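Local coordinates for oxysterol-binding protein homolog 3 (Saccharomyces cerevisiae, PDB 4IC4) that carries lipids in a hydrophobic pocket and transfers them between membranes through the cytosol, in phosphoinositide-coupled transport, and takes part in maintaining intracellular sterol distribution, at residues Lys227-Asp236 against Gly247-Pro255; Glu263-Ser272 against Asn275-Val285. All blocks are in the same frame, centred on the assembly; numbering follows the deposited sequence.

Overall arrangement
Both contacts belong to the antiparallel beta barrel of the OSBP-related domain, the lipid-binding part of this protein, and both lie away from the residues that bind phosphoinositide. Contact 1 is a regular hairpin, strand 230-235 beside strand 247-253, held by a full run of backbone bonds. Contact 2 follows directly in the chain: strand 263-268 lies next to strand 247-253, and segment 263-272 meets 275-285 through two direct hydrogen bonds, relying more on waters and turns. Their centres are about 13 Å apart. Each is partly buried, with an inner side against helix 94-104 and a mixed, largely polar outer side. Lys249 of contact 1 forms a salt bridge with Glu276 of contact 2.

Contact 1: residues Lys227-Asp236 against Gly247-Pro255; sequences KGDKSHILFD and GFKVSIIPP
Phe235 and Phe248 pair across the hairpin with their side chains next to each other, the first presenting CD1 to the CB of the second at 3.6 Å. Ile233 CG2 covers one face of the Phe235 ring, offset toward the rim, while Gly247 O lies at its edge. The Phe248 ring has Val250 CG2 in plane at its edge and Ile233 CG2 approaching obliquely. With Phe248 CG set between the backbone N and the carbonyl carbon (chi1 68°), this ring is carried away from the opposite strand toward Ile103 of helix 94-104.

Ser231, Ile252 and Val250 continue the same buried face. Ile252 CD1 presses tightly on Ser231 CB at 3.5 Å, and the Ser231 hydroxyl finds its polar partner in Ser99 of the helix. On the other face Lys230 lies alongside Ile253, its CG 3.5 Å from Ile253 CB.

Paired backbone bonds knit the strands at Lys230-Ile253, His232-Ser251 and Leu234-Lys249. The straighter of the two Lys230-Ile253 bonds runs from Ile253 N to Lys230 O (2.8 Å, 172° at the hydrogen). Beyond them, Asp236 N donates to Gly247 O at 3.0 Å. Each end is finished by a water: one joins Gly228 O to Ile253 O, the other Asp236 OD2 to Gly247 N. Asp229 OD1 rests on Pro255 CD at 3.2 Å, while OD2 of the same carboxylate forms a salt bridge with Arg260.

The hairpin is therefore two-sided: backbone bonds fix the register, mostly apolar groups pack on the helix side, and the more exposed side mixes charged and polar groups with Leu234 and Ile253.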
# COMPACT_ATOMS: atom_id res chain seq x y z
N LYS A 227 25.41 -2.96 -2.83
CA LYS A 227 26.60 -3.76 -3.11
C LYS A 227 26.82 -3.98 -4.60
O LYS A 227 27.74 -4.70 -5.00
CB LYS A 227 26.50 -5.11 -2.38
CG LYS A 227 26.29 -4.96 -0.88
CD LYS A 227 27.04 -6.01 -0.06
CE LYS A 227 26.63 -7.42 -0.43
NZ LYS A 227 27.34 -8.43 0.41
N GLY A 228 25.99 -3.36 -5.43
CA GLY A 228 26.15 -3.47 -6.87
C GLY A 228 25.17 -4.38 -7.60
O GLY A 228 24.93 -4.20 -8.79
N ASP A 229 24.60 -5.34 -6.89
CA ASP A 229 23.65 -6.27 -7.50
C ASP A 229 22.44 -5.52 -8.07
O ASP A 229 22.03 -4.48 -7.54
CB ASP A 229 23.16 -7.28 -6.46
CG ASP A 229 24.28 -8.11 -5.88
OD1 ASP A 229 24.61 -9.17 -6.46
OD2 ASP A 229 24.84 -7.69 -4.85
N LYS A 230 21.88 -6.05 -9.14
CA LYS A 230 20.71 -5.45 -9.75
C LYS A 230 19.75 -6.55 -10.19
O LYS A 230 20.18 -7.62 -10.62
CB LYS A 230 21.09 -4.60 -10.97
CG LYS A 230 21.77 -5.38 -12.09
CD LYS A 230 21.91 -4.52 -13.34
CE LYS A 230 20.56 -4.19 -13.94
NZ LYS A 230 19.79 -5.42 -14.29
N SER A 231 18.46 -6.28 -10.05
CA SER A 231 17.44 -7.24 -10.45
C SER A 231 16.55 -6.53 -11.46
O SER A 231 16.09 -5.41 -11.22
CB SER A 231 16.63 -7.69 -9.24
OG SER A 231 15.67 -8.66 -9.61
N HIS A 232 16.31 -7.19 -12.59
CA HIS A 232 15.48 -6.63 -13.64
C HIS A 232 14.20 -7.44 -13.79
O HIS A 232 14.24 -8.61 -14.17
CB HIS A 232 16.28 -6.62 -14.95
CG HIS A 232 15.56 -5.97 -16.10
ND1 HIS A 232 14.64 -6.64 -16.87
CD2 HIS A 232 15.64 -4.72 -16.60
CE1 HIS A 232 14.18 -5.82 -17.80
NE2 HIS A 232 14.76 -4.65 -17.66
N ILE A 233 13.07 -6.82 -13.47
CA ILE A 233 11.77 -7.49 -13.55
C ILE A 233 11.01 -7.02 -14.78
O ILE A 233 10.76 -5.83 -14.93
CB ILE A 233 10.90 -7.19 -12.30
CG1 ILE A 233 11.60 -7.68 -11.03
CG2 ILE A 233 9.56 -7.88 -12.43
CD1 ILE A 233 12.70 -6.76 -10.54
N LEU A 234 10.66 -7.96 -15.65
CA LEU A 234 9.92 -7.63 -16.86
C LEU A 234 8.58 -8.36 -16.88
O LEU A 234 8.53 -9.58 -16.73
CB LEU A 234 10.73 -7.99 -18.11
CG LEU A 234 11.20 -9.43 -18.28
CD1 LEU A 234 11.70 -9.63 -19.71
CD2 LEU A 234 12.30 -9.75 -17.28
N PHE A 235 7.50 -7.61 -17.06
CA PHE A 235 6.17 -8.19 -17.09
C PHE A 235 5.76 -8.55 -18.52
O PHE A 235 6.10 -7.84 -19.46
CB PHE A 235 5.17 -7.20 -16.48
CG PHE A 235 5.44 -6.88 -15.04
CD1 PHE A 235 5.12 -7.79 -14.04
CD2 PHE A 235 6.08 -5.70 -14.69
CE1 PHE A 235 5.42 -7.52 -12.71
CE2 PHE A 235 6.38 -5.42 -13.36
CZ PHE A 235 6.05 -6.33 -12.37
N ASP A 236 5.04 -9.66 -18.66
CA ASP A 236 4.58 -10.11 -19.97
C ASP A 236 3.70 -9.05 -20.62
O ASP A 236 2.92 -8.39 -19.95
CB ASP A 236 3.78 -11.41 -19.85
CG ASP A 236 4.64 -12.59 -19.45
OD1 ASP A 236 5.87 -12.44 -19.36
OD2 ASP A 236 4.07 -13.68 -19.22
N GLY A 247 2.07 -13.13 -16.01
CA GLY A 247 3.43 -13.64 -15.90
C GLY A 247 4.52 -12.58 -15.93
O GLY A 247 4.31 -11.46 -16.38
N PHE A 248 5.69 -12.96 -15.43
CA PHE A 248 6.83 -12.04 -15.42
C PHE A 248 8.12 -12.82 -15.23
O PHE A 248 8.11 -13.97 -14.78
CB PHE A 248 6.66 -11.01 -14.30
CG PHE A 248 6.75 -11.59 -12.92
CD1 PHE A 248 7.99 -11.77 -12.30
CD2 PHE A 248 5.60 -11.97 -12.23
CE1 PHE A 248 8.07 -12.32 -11.03
CE2 PHE A 248 5.68 -12.51 -10.96
CZ PHE A 248 6.92 -12.69 -10.35
N LYS A 249 9.23 -12.19 -15.59
CA LYS A 249 10.54 -12.81 -15.48
C LYS A 249 11.45 -11.87 -14.69
O LYS A 249 11.29 -10.65 -14.74
CB LYS A 249 11.14 -13.05 -16.87
CG LYS A 249 10.36 -14.01 -17.75
CD LYS A 249 10.40 -15.43 -17.19
CE LYS A 249 9.78 -16.42 -18.18
NZ LYS A 249 9.84 -17.82 -17.68
N VAL A 250 12.39 -12.45 -13.96
CA VAL A 250 13.33 -11.66 -13.18
C VAL A 250 14.75 -12.09 -13.52
O VAL A 250 15.08 -13.28 -13.47
CB VAL A 250 13.12 -11.86 -11.66
CG1 VAL A 250 14.05 -10.94 -10.88
CG2 VAL A 250 11.67 -11.59 -11.30
N SER A 251 15.59 -11.12 -13.88
CA SER A 251 16.98 -11.40 -14.21
C SER A 251 17.85 -10.78 -13.13
O SER A 251 17.87 -9.56 -12.95
CB SER A 251 17.33 -10.80 -15.57
OG SER A 251 16.51 -11.35 -16.59
N ILE A 252 18.56 -11.63 -12.39
CA ILE A 252 19.44 -11.18 -11.32
C ILE A 252 20.86 -11.04 -11.84
O ILE A 252 21.45 -12.01 -12.32
CB ILE A 252 19.44 -12.18 -10.14
CG1 ILE A 252 18.02 -12.34 -9.59
CG2 ILE A 252 20.39 -11.69 -9.05
CD1 ILE A 252 17.43 -11.07 -9.02
N ILE A 253 21.42 -9.84 -11.74
CA ILE A 253 22.76 -9.58 -12.23
C ILE A 253 23.69 -9.10 -11.12
O ILE A 253 23.65 -7.94 -10.73
CB ILE A 253 22.75 -8.52 -13.35
CG1 ILE A 253 21.81 -8.97 -14.48
CG2 ILE A 253 24.15 -8.31 -13.89
CD1 ILE A 253 22.22 -10.25 -15.17
N PRO A 254 24.54 -10.00 -10.60
CA PRO A 254 25.48 -9.64 -9.54
C PRO A 254 26.63 -8.82 -10.12
O PRO A 254 26.95 -8.95 -11.30
CB PRO A 254 25.93 -10.99 -9.01
CG PRO A 254 25.94 -11.83 -10.25
CD PRO A 254 24.64 -11.44 -10.91
N PRO A 255 27.26 -7.97 -9.29
CA PRO A 255 28.38 -7.16 -9.80
C PRO A 255 29.61 -8.02 -10.05
O PRO A 255 29.76 -9.10 -9.47
CB PRO A 255 28.59 -6.15 -8.68
CG PRO A 255 28.27 -6.95 -7.46
CD PRO A 255 27.01 -7.69 -7.87
O HOH W 1 24.95 -5.63 -11.27
O HOH W 2 1.20 -13.70 -18.73

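Contact 2: residues Glu263-Ser272 against Asn275-Val285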
# COMPACT_ATOMS: atom_id res chain seq x y z
N GLU A 263 21.29 -15.24 -11.90
CA GLU A 263 20.16 -16.12 -11.71
C GLU A 263 18.92 -15.54 -12.37
O GLU A 263 18.86 -14.34 -12.65
CB GLU A 263 19.89 -16.31 -10.21
CG GLU A 263 21.07 -16.84 -9.42
CD GLU A 263 20.84 -16.81 -7.93
OE1 GLU A 263 20.68 -15.70 -7.37
OE2 GLU A 263 20.81 -17.89 -7.30
N THR A 264 17.94 -16.39 -12.63
CA THR A 264 16.70 -15.95 -13.24
C THR A 264 15.52 -16.52 -12.47
O THR A 264 15.56 -17.65 -12.00
CB THR A 264 16.61 -16.40 -14.71
OG1 THR A 264 17.67 -15.79 -15.46
CG2 THR A 264 15.28 -15.99 -15.32
N LEU A 265 14.48 -15.71 -12.33
CA LEU A 265 13.27 -16.12 -11.62
C LEU A 265 12.09 -15.94 -12.57
O LEU A 265 12.14 -15.13 -13.50
CB LEU A 265 13.06 -15.24 -10.38
CG LEU A 265 14.26 -14.91 -9.49
CD1 LEU A 265 13.80 -14.01 -8.36
CD2 LEU A 265 14.88 -16.19 -8.94
N ALA A 266 11.02 -16.69 -12.33
CA ALA A 266 9.84 -16.60 -13.16
C ALA A 266 8.59 -17.00 -12.39
O ALA A 266 8.65 -17.82 -11.48
CB ALA A 266 9.99 -17.47 -14.40
N GLY A 267 7.47 -16.41 -12.77
CA GLY A 267 6.21 -16.73 -12.12
C GLY A 267 5.09 -15.81 -12.55
O GLY A 267 5.19 -15.12 -13.57
N LYS A 268 4.01 -15.82 -11.78
CA LYS A 268 2.85 -14.98 -12.04
C LYS A 268 2.58 -14.20 -10.76
O LYS A 268 2.58 -14.79 -9.68
CB LYS A 268 1.64 -15.84 -12.40
CG LYS A 268 1.76 -16.60 -13.71
CD LYS A 268 0.49 -17.37 -14.03
CE LYS A 268 0.56 -18.01 -15.40
NZ LYS A 268 -0.68 -18.79 -15.70
N TRP A 269 2.37 -12.90 -10.88
CA TRP A 269 2.13 -12.09 -9.69
C TRP A 269 0.80 -12.41 -9.02
O TRP A 269 0.51 -11.93 -7.93
CB TRP A 269 2.20 -10.59 -10.01
CG TRP A 269 1.33 -10.15 -11.15
CD1 TRP A 269 1.68 -10.05 -12.46
CD2 TRP A 269 -0.04 -9.75 -11.06
NE1 TRP A 269 0.61 -9.61 -13.20
CE2 TRP A 269 -0.46 -9.42 -12.37
CE3 TRP A 269 -0.96 -9.65 -10.01
CZ2 TRP A 269 -1.76 -8.98 -12.65
CZ3 TRP A 269 -2.25 -9.21 -10.29
CH2 TRP A 269 -2.64 -8.88 -11.60
N THR A 270 0.00 -13.24 -9.68
CA THR A 270 -1.29 -13.65 -9.16
C THR A 270 -1.18 -14.98 -8.41
O THR A 270 -2.16 -15.44 -7.83
CB THR A 270 -2.30 -13.86 -10.29
OG1 THR A 270 -1.78 -14.81 -11.22
CG2 THR A 270 -2.58 -12.55 -11.01
N GLN A 271 0.00 -15.59 -8.41
CA GLN A 271 0.14 -16.89 -7.76
C GLN A 271 1.46 -17.20 -7.06
O GLN A 271 1.48 -17.45 -5.86
CB GLN A 271 -0.14 -17.99 -8.79
CG GLN A 271 -0.70 -19.30 -8.23
CD GLN A 271 0.19 -19.94 -7.17
OE1 GLN A 271 0.15 -19.57 -6.00
NE2 GLN A 271 0.99 -20.91 -7.59
N SER A 272 2.57 -17.20 -7.80
CA SER A 272 3.85 -17.55 -7.19
C SER A 272 5.06 -17.15 -8.02
O SER A 272 4.93 -16.73 -9.16
CB SER A 272 3.91 -19.05 -6.94
OG SER A 272 3.85 -19.75 -8.17
N ASN A 275 12.60 -20.00 -8.68
CA ASN A 275 13.93 -19.89 -9.26
C ASN A 275 13.88 -20.75 -10.52
O ASN A 275 13.57 -21.94 -10.44
CB ASN A 275 14.96 -20.44 -8.27
CG ASN A 275 16.38 -20.34 -8.79
OD1 ASN A 275 16.69 -20.83 -9.87
ND2 ASN A 275 17.25 -19.70 -8.01
N GLU A 276 14.16 -20.17 -11.68
CA GLU A 276 14.10 -20.94 -12.93
C GLU A 276 15.10 -22.08 -13.05
O GLU A 276 14.82 -23.08 -13.69
CB GLU A 276 14.24 -20.01 -14.14
CG GLU A 276 13.01 -19.16 -14.42
CD GLU A 276 12.85 -18.84 -15.89
OE1 GLU A 276 13.70 -18.13 -16.45
OE2 GLU A 276 11.86 -19.32 -16.50
N THR A 277 16.26 -21.92 -12.43
CA THR A 277 17.28 -22.96 -12.49
C THR A 277 16.95 -24.16 -11.62
O THR A 277 16.98 -25.30 -12.07
CB THR A 277 18.66 -22.42 -12.06
OG1 THR A 277 19.03 -21.32 -12.89
CG2 THR A 277 19.72 -23.52 -12.18
N THR A 278 16.61 -23.90 -10.36
CA THR A 278 16.30 -24.96 -9.41
C THR A 278 14.82 -25.33 -9.34
O THR A 278 14.47 -26.43 -8.91
CB THR A 278 16.76 -24.58 -7.99
OG1 THR A 278 16.02 -23.44 -7.55
CG2 THR A 278 18.24 -24.25 -7.98
N HIS A 279 13.95 -24.40 -9.75
CA HIS A 279 12.51 -24.61 -9.70
C HIS A 279 12.00 -24.44 -8.28
O HIS A 279 10.84 -24.76 -7.98
CB HIS A 279 12.14 -26.00 -10.22
CG HIS A 279 12.32 -26.17 -11.70
ND1 HIS A 279 13.12 -25.34 -12.45
CD2 HIS A 279 11.82 -27.08 -12.56
CE1 HIS A 279 13.11 -25.73 -13.71
NE2 HIS A 279 12.32 -26.79 -13.80
N GLU A 280 12.86 -23.94 -7.40
CA GLU A 280 12.50 -23.72 -6.00
C GLU A 280 11.54 -22.54 -5.86
O GLU A 280 11.77 -21.48 -6.43
CB GLU A 280 13.75 -23.44 -5.16
CG GLU A 280 13.44 -23.07 -3.71
CD GLU A 280 14.67 -22.64 -2.93
OE1 GLU A 280 15.31 -21.64 -3.32
OE2 GLU A 280 15.00 -23.31 -1.93
N THR A 281 10.47 -22.75 -5.11
CA THR A 281 9.48 -21.70 -4.89
C THR A 281 10.04 -20.65 -3.93
O THR A 281 10.54 -20.99 -2.85
CB THR A 281 8.18 -22.28 -4.30
OG1 THR A 281 7.70 -23.32 -5.15
CG2 THR A 281 7.12 -21.19 -4.18
N ILE A 282 9.95 -19.38 -4.32
CA ILE A 282 10.46 -18.28 -3.52
C ILE A 282 9.33 -17.57 -2.77
O ILE A 282 9.49 -17.13 -1.64
CB ILE A 282 11.17 -17.22 -4.41
CG1 ILE A 282 12.31 -17.88 -5.19
CG2 ILE A 282 11.67 -16.07 -3.55
CD1 ILE A 282 13.41 -18.43 -4.32
N TRP A 283 8.17 -17.49 -3.42
CA TRP A 283 7.01 -16.81 -2.85
C TRP A 283 5.72 -17.36 -3.45
O TRP A 283 5.68 -17.78 -4.60
CB TRP A 283 7.11 -15.31 -3.15
CG TRP A 283 5.81 -14.54 -3.01
CD1 TRP A 283 5.25 -14.08 -1.85
CD2 TRP A 283 4.91 -14.18 -4.06
NE1 TRP A 283 4.06 -13.46 -2.11
CE2 TRP A 283 3.82 -13.50 -3.46
CE3 TRP A 283 4.91 -14.36 -5.45
CZ2 TRP A 283 2.75 -13.00 -4.21
CZ3 TRP A 283 3.85 -13.87 -6.19
CH2 TRP A 283 2.78 -13.19 -5.57
N GLU A 284 4.66 -17.33 -2.64
CA GLU A 284 3.34 -17.79 -3.06
C GLU A 284 2.30 -16.90 -2.39
O GLU A 284 2.52 -16.44 -1.27
CB GLU A 284 3.10 -19.24 -2.63
CG GLU A 284 4.08 -20.25 -3.21
CD GLU A 284 3.91 -21.62 -2.60
OE1 GLU A 284 4.11 -21.75 -1.37
OE2 GLU A 284 3.57 -22.58 -3.34
N VAL A 285 1.18 -16.66 -3.06
CA VAL A 285 0.14 -15.82 -2.48
C VAL A 285 -0.49 -16.50 -1.27
O VAL A 285 -0.43 -17.72 -1.12
CB VAL A 285 -0.98 -15.51 -3.50
CG1 VAL A 285 -0.41 -14.73 -4.68
CG2 VAL A 285 -1.65 -16.79 -3.97
O HOH W 3 19.78 -19.59 -9.46
O HOH W 4 18.62 -19.01 -11.66
O HOH W 5 -0.54 -20.03 -2.83
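Thr264 O receives the backbone N-H of Glu276 at 2.9 Å, and at the far end Gln271 O takes that of Val285, also at 2.9 Å. Water does the remaining bridging. One molecule links Glu263 OE2 to Asn275 ND2; a second accepts from Thr264 N and donates to Asn275 OD1; a third donates to both Gln271 OE1 and Val285 O. Asn275 OD1 also accepts from Thr278 N (3.1 Å) in an Asx motif, with a weaker bond from Thr277 N. Trp269 O, buried at the edge of the Trp283 ring 3.5 Å from CH2, has no polar partner in the model.

Glu276 CG points anti to its carbonyl carbon (chi1 -73°), bringing CG to 3.5 Å from Ala266 CB, and OE2 forms a salt bridge with Lys249. With an alanine here, Lys249 would probably lose its counter-charge and the Ala266 methyl part of its cover.

Classic bulges, at Gln271-Ser272 opposite Lys268 and at Ile282-Trp283 opposite Leu273, break the regular pairing. Strand 263-268 lies between strands 247-253 and 272-275; on the inner side Trp283 touches Ser104 of helix 94-104 and meets Tyr81 edge-to-face.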